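Local coordinates for phosphoribosylaminoimidazole-succinocarboxamide synthase (Saccharomyces cerevisiae, PDB 1OBD), which catalyses the ATP-dependent joining of L-aspartate to the carboxylate of CAIR, forming SAICAR in de novo purine biosynthesis, at residues A214-E219 with P238-F243; I55-L60 with V232-T237; D37-Y42 with Y258-L263. All blocks are in the same frame, centred on the assembly; numbering follows the deposited sequence.

Contacts 1 and 2 share strand 228-245 and lie near the centre of the chain. Contact 3 is further out, with its centre about 14 Å from that of contact 1 and about 15 Å from that of contact 2. Contact 1 is a partly buried hairpin pairing, rich in backbone bonds, with a salt bridge at a sulfate. Contact 2 is buried and mostly apolar, but E234 and D233 of its irregular second segment bind magnesium and ATP. Contact 3 is also buried. It joins 37-42 to the start of helix 261-269 through apolar tips and one lysine amine. F243 and Y258 connect contacts 1 and 3 through a probable backbone hydrogen bond.

Contact 1 (A214-E219 with P238-F243); sequences ADTKFE and PDSSRF. With ATP (adenosine-5'-triphosphate), chain B; SO4 (sulfate ion), chain C.
A214-E219 and P238-F243 form an antiparallel pairing within the beta hairpin of strands 211-223 and 228-245, with T216 facing S241 as a non-hydrogen-bonded pair. Backbone ties are A214 N to R242 O at 2.8 Å, K217 N to S240 O at 2.9 Å and R242 N to D215 O at 3.1 Å. T216 OG1 lies 2.8 Å from S241 OG. One water joins T216 OG1, K217 O and S240 OG, and S240 OG also bonds to T237. On the face of D215 and R242 the contact is ionic. R242 NH2 reaches D215 OD1 at 2.7 Å, on the syn side of the carboxylate and near the guanidinium plane. The two flat groups stand 86° apart. R242 CG is anti to the backbone N (chi1 -174°), and the chain bends at chi3 to bring NH2 to the D215 carboxylate. The same NH2 donates to sulfate O2 at 2.8 Å, and NH1 to O4. R122 and S128 also bind this sulfate, probably from the crystallisation liquor. E219 OE2 accepts a bond from the ribose O2' of ATP at 2.6 Å. Strand 113-122 flanks 214-219 on its other edge, and helix 185-208 covers the side bearing T216 and F218.

Contact 2 (I55-L60 with V232-T237); sequences ILLTKL and VDEVLT. With MG (magnesium ion), chain F; ATP (adenosine-5'-triphosphate), chain B.
L57 and T237 bring helix 53-67 against an irregular part of strand 228-245, their CA atoms 6.3 Å apart, and no hydrogen bond crosses between the segments. The packing is made by two leucines, one turn apart on the helix. L57 CG sits 4.1 Å from T237 CB, with side chains at about a right angle. L60 CD2 lies 3.8 Å from L236 O and meets T237 CA. The methyl T237 CG2 rests 3.9 Å from L57 O. A chi1 of 73° sets OG1 between the backbone N and the carbonyl carbon, from where it donates to E234 OE1 at 2.7 Å. The hydroxyl approaches from above the carboxylate plane, 46° out of it. The other oxygen, E234 OE2, binds magnesium at 2.2 Å, and S61 of the same helix binds the ion too. T237 is a second-shell residue for the metal. An alanine here lacks OG1 and CG2, which is likely to leave E234 OE1 without this partner and open a small gap beside L57 O. D233 N donates to ATP N7 at 3.2 Å. D233 at the adenine and E234 at a magnesium well apart from the triphosphate are neighbours in an irregular stretch lining the ATP site of this ligase.

Contact 3 (D37-Y42 with Y258-L263); sequences DRISAY and YDKQFL
K260 crosses to S40 and I39 with its whole length, and it carries the polar half of the contact. Its chain is extended beyond CG and runs past the I39 side chain in the opposite direction. K260 CE lies 3.9 Å from I39 CG1. The amine ends at the backbone carbonyl of S40, with K260 NZ 2.5 Å from S40 O. That distance is very short, and the lysine has two conformers, so the exact length is doubtful. A water at 3.1 Å from K260 NZ accepts from it and also from S40 N, at 3.0 Å, so the amine meets the S40 backbone both directly and through water. Q261 begins the helix and points away from 37-42. Its amide group bonds to S257 and D265. L263 follows and carries the apolar half. Its CG is anti to the backbone N (chi1 174°), and the branch CD2 reaches the other segment. L263 CD2 meets I39 CD1 tip to tip at 4.0 Å. The same methyl lies 4.0 Å from A41 CB. Y292 of helix 282-300 also touches I39, and L267, one turn on from L263, touches A41. I39 and strand 40-41 are held to K260 and the start of helix 261-269 in two ways. Methyl groups of I39, A41 and L263 pack together, and beside them the K260 chain carries its amine to S40 O. This amine, probably charged, also has D239 in a long, weak ion pair, and its attachment does not depend on the S40 hydroxyl.

Contact 1 (A214-E219 with P238-F243)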
loop_
_atom_site.group_PDB
_atom_site.type_symbol
_atom_site.label_atom_id
_atom_site.label_comp_id
_atom_site.label_asym_id
_atom_site.label_seq_id
_atom_site.Cartn_x
_atom_site.Cartn_y
_atom_site.Cartn_z
ATOM N N ALA A 214 -2.694 11.334 -2.060
ATOM C CA ALA A 214 -1.967 12.422 -1.410
ATOM C C ALA A 214 -0.515 12.070 -1.152
ATOM O O ALA A 214 0.351 12.948 -1.177
ATOM C CB ALA A 214 -2.658 12.819 -0.148
ATOM N N ASP A 215 -0.266 10.792 -0.897
ATOM C CA ASP A 215 1.047 10.298 -0.603
ATOM C C ASP A 215 0.992 8.794 -0.751
ATOM O O ASP A 215 -0.089 8.212 -0.796
ATOM C CB ASP A 215 1.549 10.732 0.777
ATOM C CG ASP A 215 0.616 10.394 1.865
ATOM O OD1 ASP A 215 0.141 11.332 2.563
ATOM O OD2 ASP A 215 0.331 9.217 2.091
ATOM N N THR A 216 2.146 8.174 -0.840
ATOM C CA THR A 216 2.236 6.743 -0.932
ATOM C C THR A 216 3.544 6.261 -0.325
ATOM O O THR A 216 4.531 6.992 -0.293
ATOM C CB THR A 216 2.086 6.290 -2.373
ATOM O OG1 THR A 216 1.726 4.904 -2.401
ATOM C CG2 THR A 216 3.374 6.380 -3.196
ATOM N N LYS A 217 3.554 5.011 0.125
ATOM C CA LYS A 217 4.711 4.335 0.662
ATOM C C LYS A 217 5.095 3.202 -0.255
ATOM O O LYS A 217 4.346 2.234 -0.415
ATOM C CB LYS A 217 4.416 3.805 2.055
ATOM C CG LYS A 217 5.595 3.195 2.726
ATOM C CD LYS A 217 5.290 2.836 4.212
ATOM C CE LYS A 217 4.140 1.864 4.370
ATOM N NZ LYS A 217 4.542 0.514 3.861
ATOM N N PHE A 218 6.279 3.323 -0.817
ATOM C CA PHE A 218 6.867 2.260 -1.604
ATOM C C PHE A 218 7.944 1.538 -0.823
ATOM O O PHE A 218 8.602 2.120 0.059
ATOM C CB PHE A 218 7.591 2.816 -2.835
ATOM C CG PHE A 218 6.714 3.506 -3.880
ATOM C CD1 PHE A 218 5.720 2.834 -4.560
ATOM C CD2 PHE A 218 6.929 4.830 -4.221
ATOM C CE1 PHE A 218 4.957 3.500 -5.536
ATOM C CE2 PHE A 218 6.174 5.467 -5.201
ATOM C CZ PHE A 218 5.215 4.815 -5.855
ATOM N N GLU A 219 8.176 0.277 -1.174
ATOM C CA GLU A 219 9.389 -0.393 -0.794
ATOM C C GLU A 219 10.048 -0.928 -2.057
ATOM O O GLU A 219 9.382 -1.321 -3.032
ATOM C CB GLU A 219 9.141 -1.519 0.204
ATOM C CG GLU A 219 8.714 -1.048 1.590
ATOM C CD GLU A 219 8.533 -2.197 2.565
ATOM O OE1 GLU A 219 8.024 -1.952 3.680
ATOM O OE2 GLU A 219 8.855 -3.355 2.197
ATOM N N PRO A 238 -5.120 1.829 -1.204
ATOM C CA PRO A 238 -5.547 2.658 -0.090
ATOM C C PRO A 238 -4.959 2.270 1.273
ATOM O O PRO A 238 -5.041 3.046 2.193
ATOM C CB PRO A 238 -7.060 2.537 -0.109
ATOM C CG PRO A 238 -7.421 1.890 -1.296
ATOM C CD PRO A 238 -6.241 1.168 -1.884
ATOM N N ASP A 239 -4.369 1.097 1.400
ATOM C CA ASP A 239 -3.637 0.745 2.586
ATOM C C ASP A 239 -2.207 1.264 2.601
ATOM O O ASP A 239 -1.670 1.479 3.647
ATOM C CB ASP A 239 -3.586 -0.776 2.778
ATOM C CG ASP A 239 -4.874 -1.363 3.332
ATOM O OD1 ASP A 239 -5.002 -2.609 3.267
ATOM O OD2 ASP A 239 -5.753 -0.654 3.833
ATOM N N SER A 240 -1.568 1.393 1.442
ATOM C CA SER A 240 -0.205 1.885 1.331
ATOM C C SER A 240 -0.099 3.370 1.030
ATOM O O SER A 240 1.001 3.908 0.931
ATOM C CB SER A 240 0.562 1.110 0.266
ATOM O OG SER A 240 0.172 1.474 -1.048
ATOM N N SER A 241 -1.245 4.030 0.921
ATOM C CA SER A 241 -1.354 5.390 0.414
ATOM C C SER A 241 -2.499 6.097 1.086
ATOM O O SER A 241 -3.408 5.463 1.632
ATOM C CB SER A 241 -1.669 5.398 -1.070
ATOM O OG SER A 241 -0.945 4.429 -1.803
ATOM N N ARG A 242 -2.464 7.410 1.035
ATOM C CA ARG A 242 -3.596 8.232 1.463
ATOM C C ARG A 242 -4.452 8.572 0.278
ATOM O O ARG A 242 -4.085 9.412 -0.545
ATOM C CB ARG A 242 -3.082 9.472 2.148
ATOM C CG ARG A 242 -4.051 10.358 2.770
ATOM C CD ARG A 242 -3.356 11.356 3.659
ATOM N NE ARG A 242 -3.115 10.915 5.030
ATOM C CZ ARG A 242 -1.964 10.807 5.658
ATOM N NH1 ARG A 242 -1.937 10.417 6.908
ATOM N NH2 ARG A 242 -0.803 11.072 5.061
ATOM N N PHE A 243 -5.572 7.885 0.116
ATOM C CA PHE A 243 -6.537 8.208 -0.908
ATOM C C PHE A 243 -7.572 9.195 -0.374
ATOM O O PHE A 243 -8.116 9.036 0.715
ATOM C CB PHE A 243 -7.317 6.980 -1.373
ATOM C CG PHE A 243 -6.598 6.043 -2.362
ATOM C CD1 PHE A 243 -5.225 5.872 -2.386
ATOM C CD2 PHE A 243 -7.355 5.319 -3.238
ATOM C CE1 PHE A 243 -4.640 4.972 -3.317
ATOM C CE2 PHE A 243 -6.772 4.447 -4.130
ATOM C CZ PHE A 243 -5.415 4.288 -4.154
HETATM P PG ATP B . 2.185 -4.020 7.509
HETATM O O1G ATP B . 0.787 -4.537 7.435
HETATM O O2G ATP B . 2.730 -3.624 6.121
HETATM O O3G ATP B . 2.205 -2.815 8.458
HETATM P PB ATP B . 4.213 -5.973 7.418
HETATM O O1B ATP B . 4.855 -6.877 8.398
HETATM O O2B ATP B . 5.178 -5.085 6.646
HETATM O O3B ATP B . 3.118 -5.149 8.197
HETATM P PA ATP B . 3.393 -6.961 4.847
HETATM O O1A ATP B . 2.083 -7.462 4.402
HETATM O O2A ATP B . 3.730 -5.598 4.264
HETATM O O3A ATP B . 3.337 -6.868 6.429
HETATM O "O5'" ATP B . 4.514 -8.052 4.569
HETATM C "C5'" ATP B . 5.434 -7.851 3.526
HETATM C "C4'" ATP B . 6.819 -8.206 4.032
HETATM O "O4'" ATP B . 7.602 -8.621 2.943
HETATM C "C3'" ATP B . 7.490 -6.984 4.589
HETATM O "O3'" ATP B . 8.414 -7.445 5.571
HETATM C "C2'" ATP B . 8.154 -6.383 3.348
HETATM O "O2'" ATP B . 9.233 -5.518 3.539
HETATM C "C1'" ATP B . 8.628 -7.659 2.686
HETATM N N9 ATP B . 8.734 -7.748 1.213
HETATM C C8 ATP B . 7.941 -7.043 0.349
HETATM N N7 ATP B . 8.259 -7.433 -0.870
HETATM C C5 ATP B . 9.266 -8.354 -0.856
HETATM C C6 ATP B . 10.004 -9.083 -1.794
HETATM N N6 ATP B . 9.735 -9.190 -3.084
HETATM N N1 ATP B . 10.981 -9.938 -1.351
HETATM C C2 ATP B . 11.222 -10.111 -0.022
HETATM N N3 ATP B . 10.521 -9.409 0.913
HETATM C C4 ATP B . 9.561 -8.551 0.495
HETATM S S SO4 C . 1.781 10.165 7.447
HETATM O O1 SO4 C . 1.925 10.416 8.862
HETATM O O2 SO4 C . 1.393 11.423 6.821
HETATM O O3 SO4 C . 3.010 9.737 6.779
HETATM O O4 SO4 C . 0.759 9.166 7.165
HETATM O O HOH W 1 2.427 2.330 -2.400
#

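Contact 2 (I55-L60 with V232-T237)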
loop_
_atom_site.group_PDB
_atom_site.type_symbol
_atom_site.label_atom_id
_atom_site.label_comp_id
_atom_site.label_asym_id
_atom_site.label_seq_id
_atom_site.Cartn_x
_atom_site.Cartn_y
_atom_site.Cartn_z
ATOM N N ILE A 55 -8.883 -9.186 -2.376
ATOM C CA ILE A 55 -8.921 -9.433 -3.814
ATOM C C ILE A 55 -8.826 -8.108 -4.549
ATOM O O ILE A 55 -8.056 -7.941 -5.486
ATOM C CB ILE A 55 -10.183 -10.226 -4.216
ATOM C CG1 ILE A 55 -10.115 -11.632 -3.615
ATOM C CG2 ILE A 55 -10.337 -10.236 -5.751
ATOM C CD1 ILE A 55 -11.376 -12.443 -3.743
ATOM N N LEU A 56 -9.638 -7.147 -4.157
ATOM C CA LEU A 56 -9.646 -5.854 -4.830
ATOM C C LEU A 56 -8.301 -5.189 -4.743
ATOM O O LEU A 56 -7.830 -4.601 -5.727
ATOM C CB LEU A 56 -10.745 -4.984 -4.225
ATOM C CG LEU A 56 -12.149 -5.534 -4.500
ATOM C CD1 LEU A 56 -13.187 -5.000 -3.532
ATOM C CD2 LEU A 56 -12.617 -5.152 -5.910
ATOM N N LEU A 57 -7.663 -5.232 -3.587
ATOM C CA LEU A 57 -6.388 -4.586 -3.446
ATOM C C LEU A 57 -5.276 -5.328 -4.189
ATOM O O LEU A 57 -4.354 -4.701 -4.723
ATOM C CB LEU A 57 -5.992 -4.382 -2.002
ATOM C CG LEU A 57 -6.521 -3.136 -1.345
ATOM C CD1 LEU A 57 -7.889 -2.751 -1.589
ATOM C CD2 LEU A 57 -6.123 -2.970 0.095
ATOM N N THR A 58 -5.352 -6.643 -4.233
ATOM C CA THR A 58 -4.389 -7.400 -5.032
ATOM C C THR A 58 -4.521 -7.014 -6.492
ATOM O O THR A 58 -3.523 -6.720 -7.159
ATOM C CB THR A 58 -4.644 -8.912 -4.865
ATOM O OG1 THR A 58 -4.296 -9.280 -3.542
ATOM C CG2 THR A 58 -3.702 -9.710 -5.742
ATOM N N LYS A 59 -5.745 -6.998 -6.986
ATOM C CA LYS A 59 -5.950 -6.699 -8.406
ATOM C C LYS A 59 -5.576 -5.263 -8.700
ATOM O O LYS A 59 -5.030 -4.978 -9.785
ATOM C CB LYS A 59 -7.381 -7.013 -8.813
ATOM C CG LYS A 59 -7.715 -8.501 -8.765
ATOM C CD LYS A 59 -9.150 -8.811 -9.194
ATOM C CE LYS A 59 -9.315 -8.943 -10.712
ATOM N NZ LYS A 59 -8.542 -10.072 -11.300
ATOM N N LEU A 60 -5.808 -4.355 -7.758
ATOM C CA LEU A 60 -5.384 -2.972 -7.994
ATOM C C LEU A 60 -3.849 -2.920 -8.068
ATOM O O LEU A 60 -3.268 -2.260 -8.951
ATOM C CB LEU A 60 -5.894 -2.086 -6.887
ATOM C CG LEU A 60 -5.523 -0.622 -6.971
ATOM C CD1 LEU A 60 -6.051 0.007 -8.229
ATOM C CD2 LEU A 60 -6.070 0.107 -5.739
ATOM N N VAL A 232 8.780 -3.594 -5.069
ATOM C CA VAL A 232 8.328 -4.741 -4.302
ATOM C C VAL A 232 7.160 -4.314 -3.440
ATOM O O VAL A 232 6.590 -3.260 -3.594
ATOM C CB VAL A 232 9.458 -5.386 -3.483
ATOM C CG1 VAL A 232 10.675 -5.773 -4.377
ATOM C CG2 VAL A 232 9.939 -4.474 -2.332
ATOM N N ASP A 233 6.799 -5.167 -2.507
ATOM C CA ASP A 233 5.736 -4.854 -1.520
ATOM C C ASP A 233 4.375 -4.413 -2.139
ATOM O O ASP A 233 3.997 -4.808 -3.261
ATOM C CB ASP A 233 6.307 -3.796 -0.567
ATOM C CG ASP A 233 5.673 -3.778 0.796
ATOM O OD1 ASP A 233 5.606 -4.854 1.420
ATOM O OD2 ASP A 233 5.269 -2.701 1.276
ATOM N N GLU A 234 3.635 -3.557 -1.416
ATOM C CA GLU A 234 2.289 -3.117 -1.779
ATOM C C GLU A 234 2.455 -1.874 -2.671
ATOM O O GLU A 234 3.269 -1.028 -2.327
ATOM C CB GLU A 234 1.446 -2.757 -0.505
ATOM C CG GLU A 234 0.483 -3.811 0.043
ATOM C CD GLU A 234 -0.935 -3.691 -0.515
ATOM O OE1 GLU A 234 -1.810 -2.904 -0.011
ATOM O OE2 GLU A 234 -1.160 -4.413 -1.498
ATOM N N VAL A 235 1.729 -1.759 -3.797
ATOM C CA VAL A 235 1.841 -0.564 -4.653
ATOM C C VAL A 235 0.512 0.189 -4.835
ATOM O O VAL A 235 -0.447 -0.337 -5.412
ATOM C CB VAL A 235 2.412 -0.994 -6.029
ATOM C CG1 VAL A 235 2.532 0.166 -6.960
ATOM C CG2 VAL A 235 3.723 -1.742 -5.805
ATOM N N LEU A 236 0.495 1.415 -4.324
ATOM C CA LEU A 236 -0.546 2.398 -4.592
ATOM C C LEU A 236 -1.959 1.890 -4.282
ATOM O O LEU A 236 -2.916 2.098 -5.027
ATOM C CB LEU A 236 -0.404 2.948 -6.012
ATOM C CG LEU A 236 0.818 3.856 -6.132
ATOM C CD1 LEU A 236 1.317 3.897 -7.535
ATOM C CD2 LEU A 236 0.485 5.286 -5.674
ATOM N N THR A 237 -2.097 1.239 -3.143
ATOM C CA THR A 237 -3.437 0.889 -2.664
ATOM C C THR A 237 -3.842 1.830 -1.554
ATOM O O THR A 237 -3.032 2.584 -1.021
ATOM C CB THR A 237 -3.480 -0.516 -2.113
ATOM O OG1 THR A 237 -2.803 -0.535 -0.858
ATOM C CG2 THR A 237 -2.760 -1.533 -3.026
HETATM MG MG MG F . 0.085 -3.894 -3.220
HETATM P PG ATP B . 2.185 -4.020 7.509
HETATM O O1G ATP B . 0.787 -4.537 7.435
HETATM O O2G ATP B . 2.730 -3.624 6.121
HETATM O O3G ATP B . 2.205 -2.815 8.458
HETATM P PB ATP B . 4.213 -5.973 7.418
HETATM O O1B ATP B . 4.855 -6.877 8.398
HETATM O O2B ATP B . 5.178 -5.085 6.646
HETATM O O3B ATP B . 3.118 -5.149 8.197
HETATM P PA ATP B . 3.393 -6.961 4.847
HETATM O O1A ATP B . 2.083 -7.462 4.402
HETATM O O2A ATP B . 3.730 -5.598 4.264
HETATM O O3A ATP B . 3.337 -6.868 6.429
HETATM O "O5'" ATP B . 4.514 -8.052 4.569
HETATM C "C5'" ATP B . 5.434 -7.851 3.526
HETATM C "C4'" ATP B . 6.819 -8.206 4.032
HETATM O "O4'" ATP B . 7.602 -8.621 2.943
HETATM C "C3'" ATP B . 7.490 -6.984 4.589
HETATM O "O3'" ATP B . 8.414 -7.445 5.571
HETATM C "C2'" ATP B . 8.154 -6.383 3.348
HETATM O "O2'" ATP B . 9.233 -5.518 3.539
HETATM C "C1'" ATP B . 8.628 -7.659 2.686
HETATM N N9 ATP B . 8.734 -7.748 1.213
HETATM C C8 ATP B . 7.941 -7.043 0.349
HETATM N N7 ATP B . 8.259 -7.433 -0.870
HETATM C C5 ATP B . 9.266 -8.354 -0.856
HETATM C C6 ATP B . 10.004 -9.083 -1.794
HETATM N N6 ATP B . 9.735 -9.190 -3.084
HETATM N N1 ATP B . 10.981 -9.938 -1.351
HETATM C C2 ATP B . 11.222 -10.111 -0.022
HETATM N N3 ATP B . 10.521 -9.409 0.913
HETATM C C4 ATP B . 9.561 -8.551 0.495
#

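Contact 3 (D37-Y42 with Y258-L263)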
loop_
_atom_site.group_PDB
_atom_site.type_symbol
_atom_site.label_atom_id
_atom_site.label_comp_id
_atom_site.label_asym_id
_atom_site.label_seq_id
_atom_site.Cartn_x
_atom_site.Cartn_y
_atom_site.Cartn_z
ATOM N N ASP A 37 -8.784 -10.015 3.974
ATOM C CA ASP A 37 -9.838 -9.004 4.051
ATOM C C ASP A 37 -9.840 -8.224 5.359
ATOM O O ASP A 37 -10.784 -7.467 5.612
ATOM C CB ASP A 37 -11.194 -9.672 3.814
ATOM C CG ASP A 37 -11.353 -10.226 2.432
ATOM O OD1 ASP A 37 -12.226 -11.122 2.266
ATOM O OD2 ASP A 37 -10.655 -9.814 1.498
ATOM N N ARG A 38 -8.792 -8.368 6.154
ATOM C CA ARG A 38 -8.654 -7.553 7.339
ATOM C C ARG A 38 -8.489 -6.079 6.986
ATOM O O ARG A 38 -8.040 -5.734 5.901
ATOM C CB ARG A 38 -7.467 -8.043 8.155
ATOM C CG ARG A 38 -7.562 -9.485 8.610
ATOM C CD ARG A 38 -6.411 -9.889 9.476
ATOM N NE ARG A 38 -5.033 -9.753 8.937
ATOM C CZ ARG A 38 -4.280 -10.702 8.441
ATOM N NH1 ARG A 38 -4.709 -11.925 8.285
ATOM N NH2 ARG A 38 -3.010 -10.400 8.099
ATOM N N ILE A 39 -8.847 -5.236 7.939
ATOM C CA ILE A 39 -8.764 -3.794 7.772
ATOM C C ILE A 39 -8.294 -3.214 9.093
ATOM O O ILE A 39 -8.646 -3.724 10.154
ATOM C CB ILE A 39 -10.122 -3.171 7.327
ATOM C CG1 ILE A 39 -9.982 -1.678 7.083
ATOM C CG2 ILE A 39 -11.239 -3.514 8.282
ATOM C CD1 ILE A 39 -11.177 -1.104 6.283
ATOM N N SER A 40 -7.513 -2.155 9.037
ATOM C CA SER A 40 -7.050 -1.489 10.247
ATOM C C SER A 40 -7.470 -0.049 10.227
ATOM O O SER A 40 -7.663 0.551 9.168
ATOM C CB SER A 40 -5.553 -1.673 10.400
ATOM O OG SER A 40 -4.852 -0.963 9.432
ATOM N N ALA A 41 -7.628 0.512 11.411
ATOM C CA ALA A 41 -7.835 1.936 11.579
ATOM C C ALA A 41 -7.186 2.303 12.905
ATOM O O ALA A 41 -7.199 1.525 13.841
ATOM C CB ALA A 41 -9.265 2.272 11.591
ATOM N N TYR A 42 -6.602 3.489 12.975
ATOM C CA TYR A 42 -5.895 3.929 14.187
ATOM C C TYR A 42 -4.913 2.869 14.703
ATOM O O TYR A 42 -4.807 2.638 15.912
ATOM C CB TYR A 42 -6.890 4.335 15.269
ATOM C CG TYR A 42 -7.859 5.348 14.805
ATOM C CD1 TYR A 42 -7.488 6.700 14.694
ATOM C CD2 TYR A 42 -9.135 5.008 14.469
ATOM C CE1 TYR A 42 -8.376 7.628 14.264
ATOM C CE2 TYR A 42 -10.052 5.927 14.051
ATOM C CZ TYR A 42 -9.669 7.253 13.929
ATOM O OH TYR A 42 -10.572 8.179 13.508
ATOM N N TYR A 258 -10.730 8.285 1.759
ATOM C CA TYR A 258 -11.556 7.722 0.691
ATOM C C TYR A 258 -12.186 6.414 1.131
ATOM O O TYR A 258 -13.375 6.176 0.919
ATOM C CB TYR A 258 -10.703 7.526 -0.552
ATOM C CG TYR A 258 -11.428 6.993 -1.745
ATOM C CD1 TYR A 258 -11.669 5.651 -1.900
ATOM C CD2 TYR A 258 -11.841 7.843 -2.735
ATOM C CE1 TYR A 258 -12.337 5.165 -3.012
ATOM C CE2 TYR A 258 -12.511 7.389 -3.860
ATOM C CZ TYR A 258 -12.758 6.028 -3.986
ATOM O OH TYR A 258 -13.408 5.480 -5.085
ATOM N N ASP A 259 -11.364 5.558 1.687
ATOM C CA ASP A 259 -11.826 4.226 2.030
ATOM C C ASP A 259 -12.248 3.993 3.455
ATOM O O ASP A 259 -13.091 3.142 3.703
ATOM C CB ASP A 259 -10.803 3.193 1.661
ATOM C CG ASP A 259 -9.509 3.456 2.213
ATOM O OD1 ASP A 259 -8.876 2.397 2.600
ATOM O OD2 ASP A 259 -8.939 4.604 2.280
ATOM N N LYS A 260 -11.672 4.728 4.400
ATOM C CA LYS A 260 -11.861 4.434 5.824
ATOM C C LYS A 260 -12.681 5.491 6.600
ATOM O O LYS A 260 -12.847 5.368 7.798
ATOM C CB LYS A 260 -10.525 4.279 6.499
ATOM C CG LYS A 260 -9.953 2.918 6.225
ATOM C CD LYS A 260 -8.511 2.838 6.585
ATOM C CE LYS A 260 -7.947 1.490 6.253
ATOM N NZ LYS A 260 -6.716 1.303 6.993
ATOM N N GLN A 261 -13.223 6.499 5.937
ATOM C CA GLN A 261 -13.934 7.526 6.707
ATOM C C GLN A 261 -15.202 6.984 7.388
ATOM O O GLN A 261 -15.485 7.383 8.528
ATOM C CB GLN A 261 -14.254 8.775 5.878
ATOM C CG GLN A 261 -14.538 9.996 6.808
ATOM C CD GLN A 261 -13.331 10.332 7.620
ATOM O OE1 GLN A 261 -12.242 10.407 7.069
ATOM N NE2 GLN A 261 -13.486 10.506 8.955
ATOM N N PHE A 262 -15.963 6.118 6.738
ATOM C CA PHE A 262 -17.174 5.580 7.421
ATOM C C PHE A 262 -16.781 4.827 8.702
ATOM O O PHE A 262 -17.422 4.971 9.766
ATOM C CB PHE A 262 -17.971 4.602 6.560
ATOM C CG PHE A 262 -18.477 5.176 5.290
ATOM C CD1 PHE A 262 -19.582 6.039 5.297
ATOM C CD2 PHE A 262 -17.879 4.837 4.079
ATOM C CE1 PHE A 262 -20.070 6.586 4.093
ATOM C CE2 PHE A 262 -18.361 5.386 2.860
ATOM C CZ PHE A 262 -19.464 6.256 2.883
ATOM N N LEU A 263 -15.736 4.022 8.603
ATOM C CA LEU A 263 -15.220 3.281 9.723
ATOM C C LEU A 263 -14.709 4.220 10.815
ATOM O O LEU A 263 -15.056 4.089 11.988
ATOM C CB LEU A 263 -14.125 2.330 9.237
ATOM C CG LEU A 263 -13.374 1.558 10.313
ATOM C CD1 LEU A 263 -14.323 0.735 11.192
ATOM C CD2 LEU A 263 -12.341 0.653 9.704
HETATM O O HOH W 2 -6.343 -1.747 6.319
#